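Local coordinates for esterase (Rhizomucor miehei, PDB 4WY5), which probably hydrolyses carboxylic esters, as an alpha/beta-hydrolase carboxylesterase from a thermophilic fungus, at residues Pro81-Leu86 against Asp317-Tyr322. Numbering follows the deposited sequence.
Sequences PVLIFL and DIYAKY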
loop_
_atom_site.group_PDB
_atom_site.type_symbol
_atom_site.label_atom_id
_atom_site.label_comp_id
_atom_site.label_asym_id
_atom_site.label_seq_id
_atom_site.Cartn_x
_atom_site.Cartn_y
_atom_site.Cartn_z
ATOM N N PRO A 81 21.666 7.590 -6.166
ATOM C CA PRO A 81 20.550 7.751 -7.108
ATOM C C PRO A 81 19.840 9.100 -6.890
ATOM O O PRO A 81 20.076 9.761 -5.875
ATOM C CB PRO A 81 19.633 6.563 -6.787
ATOM C CG PRO A 81 20.079 6.063 -5.425
ATOM C CD PRO A 81 21.530 6.398 -5.310
ATOM N N VAL A 82 19.008 9.519 -7.843
ATOM C CA VAL A 82 18.413 10.861 -7.797
ATOM C C VAL A 82 16.870 10.827 -7.894
ATOM O O VAL A 82 16.288 9.988 -8.607
ATOM C CB VAL A 82 19.018 11.772 -8.919
ATOM C CG1 VAL A 82 18.758 11.201 -10.320
ATOM C CG2 VAL A 82 18.526 13.209 -8.803
ATOM N N LEU A 83 16.218 11.696 -7.111
ATOM C CA LEU A 83 14.755 11.828 -7.082
ATOM C C LEU A 83 14.297 13.240 -7.454
ATOM O O LEU A 83 14.645 14.202 -6.766
ATOM C CB LEU A 83 14.221 11.471 -5.684
ATOM C CG LEU A 83 12.728 11.673 -5.397
ATOM C CD1 LEU A 83 11.869 10.787 -6.316
ATOM C CD2 LEU A 83 12.406 11.412 -3.925
ATOM N N ILE A 84 13.512 13.370 -8.523
ATOM C CA ILE A 84 12.936 14.660 -8.917
ATOM C C ILE A 84 11.633 14.877 -8.153
ATOM O O ILE A 84 10.676 14.127 -8.376
ATOM C CB ILE A 84 12.634 14.708 -10.438
ATOM C CG1 ILE A 84 13.857 14.275 -11.253
ATOM C CG2 ILE A 84 12.163 16.091 -10.847
ATOM C CD1 ILE A 84 15.044 15.222 -11.109
ATOM N N PHE A 85 11.563 15.885 -7.272
ATOM C CA PHE A 85 10.342 16.070 -6.471
ATOM C C PHE A 85 9.540 17.335 -6.838
ATOM O O PHE A 85 10.054 18.464 -6.828
ATOM C CB PHE A 85 10.676 16.101 -4.975
ATOM C CG PHE A 85 9.464 15.988 -4.092
ATOM C CD1 PHE A 85 8.993 14.749 -3.705
ATOM C CD2 PHE A 85 8.770 17.117 -3.691
ATOM C CE1 PHE A 85 7.877 14.638 -2.919
ATOM C CE2 PHE A 85 7.641 17.012 -2.904
ATOM C CZ PHE A 85 7.200 15.768 -2.517
ATOM N N LEU A 86 8.258 17.121 -7.117
ATOM C CA LEU A 86 7.350 18.162 -7.599
ATOM C C LEU A 86 6.225 18.386 -6.595
ATOM O O LEU A 86 5.355 17.522 -6.436
ATOM C CB LEU A 86 6.780 17.739 -8.946
ATOM C CG LEU A 86 7.879 17.208 -9.876
ATOM C CD1 LEU A 86 7.326 16.585 -11.166
ATOM C CD2 LEU A 86 8.857 18.344 -10.195
ATOM N N ASP A 317 13.609 -0.677 -4.697
ATOM C CA ASP A 317 13.411 -1.817 -5.605
ATOM C C ASP A 317 13.764 -1.456 -7.057
ATOM O O ASP A 317 14.411 -2.234 -7.764
ATOM C CB ASP A 317 11.960 -2.317 -5.509
ATOM C CG ASP A 317 11.697 -3.561 -6.363
ATOM O OD1 ASP A 317 11.797 -4.700 -5.847
ATOM O OD2 ASP A 317 11.366 -3.392 -7.559
ATOM N N ILE A 318 13.307 -0.285 -7.498
ATOM C CA ILE A 318 13.569 0.214 -8.854
ATOM C C ILE A 318 15.053 0.554 -9.085
ATOM O O ILE A 318 15.648 0.185 -10.106
ATOM C CB ILE A 318 12.722 1.472 -9.148
ATOM C CG1 ILE A 318 11.241 1.104 -9.233
ATOM C CG2 ILE A 318 13.144 2.107 -10.467
ATOM C CD1 ILE A 318 10.894 0.178 -10.401
ATOM N N TYR A 319 15.631 1.283 -8.136
ATOM C CA TYR A 319 17.015 1.735 -8.230
ATOM C C TYR A 319 18.013 0.556 -8.285
ATOM O O TYR A 319 19.053 0.634 -8.941
ATOM C CB TYR A 319 17.357 2.646 -7.040
ATOM C CG TYR A 319 16.760 4.052 -7.044
ATOM C CD1 TYR A 319 16.555 4.761 -8.230
ATOM C CD2 TYR A 319 16.454 4.691 -5.836
ATOM C CE1 TYR A 319 16.023 6.077 -8.214
ATOM C CE2 TYR A 319 15.940 5.980 -5.805
ATOM C CZ TYR A 319 15.725 6.669 -6.990
ATOM O OH TYR A 319 15.219 7.948 -6.931
ATOM N N ALA A 320 17.694 -0.538 -7.596
ATOM C CA ALA A 320 18.617 -1.671 -7.506
ATOM C C ALA A 320 18.857 -2.337 -8.878
ATOM O O ALA A 320 19.878 -3.009 -9.063
ATOM C CB ALA A 320 18.111 -2.690 -6.499
ATOM N N LYS A 321 17.930 -2.149 -9.828
ATOM C CA LYS A 321 18.090 -2.684 -11.194
ATOM C C LYS A 321 19.125 -1.919 -12.028
ATOM O O LYS A 321 19.430 -2.329 -13.149
ATOM C CB LYS A 321 16.771 -2.625 -11.982
ATOM C CG LYS A 321 15.500 -3.100 -11.307
ATOM C CD LYS A 321 14.304 -2.571 -12.122
ATOM C CE LYS A 321 13.061 -3.433 -11.963
ATOM N NZ LYS A 321 13.281 -4.836 -12.436
ATOM N N TYR A 322 19.667 -0.828 -11.482
ATOM C CA TYR A 322 20.521 0.080 -12.251
ATOM C C TYR A 322 21.846 0.322 -11.560
ATOM O O TYR A 322 22.516 1.314 -11.838
ATOM C CB TYR A 322 19.817 1.430 -12.489
ATOM C CG TYR A 322 18.618 1.297 -13.384
ATOM C CD1 TYR A 322 18.766 1.052 -14.743
ATOM C CD2 TYR A 322 17.332 1.359 -12.861
ATOM C CE1 TYR A 322 17.660 0.896 -15.569
ATOM C CE2 TYR A 322 16.215 1.197 -13.675
ATOM C CZ TYR A 322 16.386 0.966 -15.028
ATOM O OH TYR A 322 15.289 0.809 -15.842
#
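Tyr-319, in the closing part of helix 302-319, reaches across to Pro-81 and Val-82 of strand 80-86, the two chain segments meeting through this one long side chain. From CB, which sets out toward the strand, CG stands beside the backbone N (chi1 -73°) and anti to the carbonyl carbon, which sends the ring out to the strand. Pro-81 lies over one face of the ring, with Pro-81 CB 3.6 Å from the Tyr-319 ring centroid and 2° off its normal, a centred CH-pi contact. Tyr-319 CG, CD1 and CD2 each lie 3.8 Å from Pro-81 CB, and Tyr-319 CD2 also meets Pro-81 CG at 3.9 Å, so the pyrrolidine leans toward that side. Tyr-319 CE2 faces Pro-81 CB as well, while Tyr-319 CE1 lies 3.9 Å from both Pro-81 CB and Val-82 O. Tyr-319 CZ passes 3.7 Å from Val-82 O. At the tip, Tyr-319 OH gives a weak hydrogen bond of 2.8 Å to Val-82 O and lies 3.9 Å from Leu-83 CB. Val-112 and Ala-154, in loops leading into strands 113-117 and 155-160, and Ala-156 also touch Tyr-319, where these strands flanking 80-86 begin. The contact thus rests mainly on proline C-H groups against the aromatic face, the weak bond giving the buried hydroxyl a carbonyl partner.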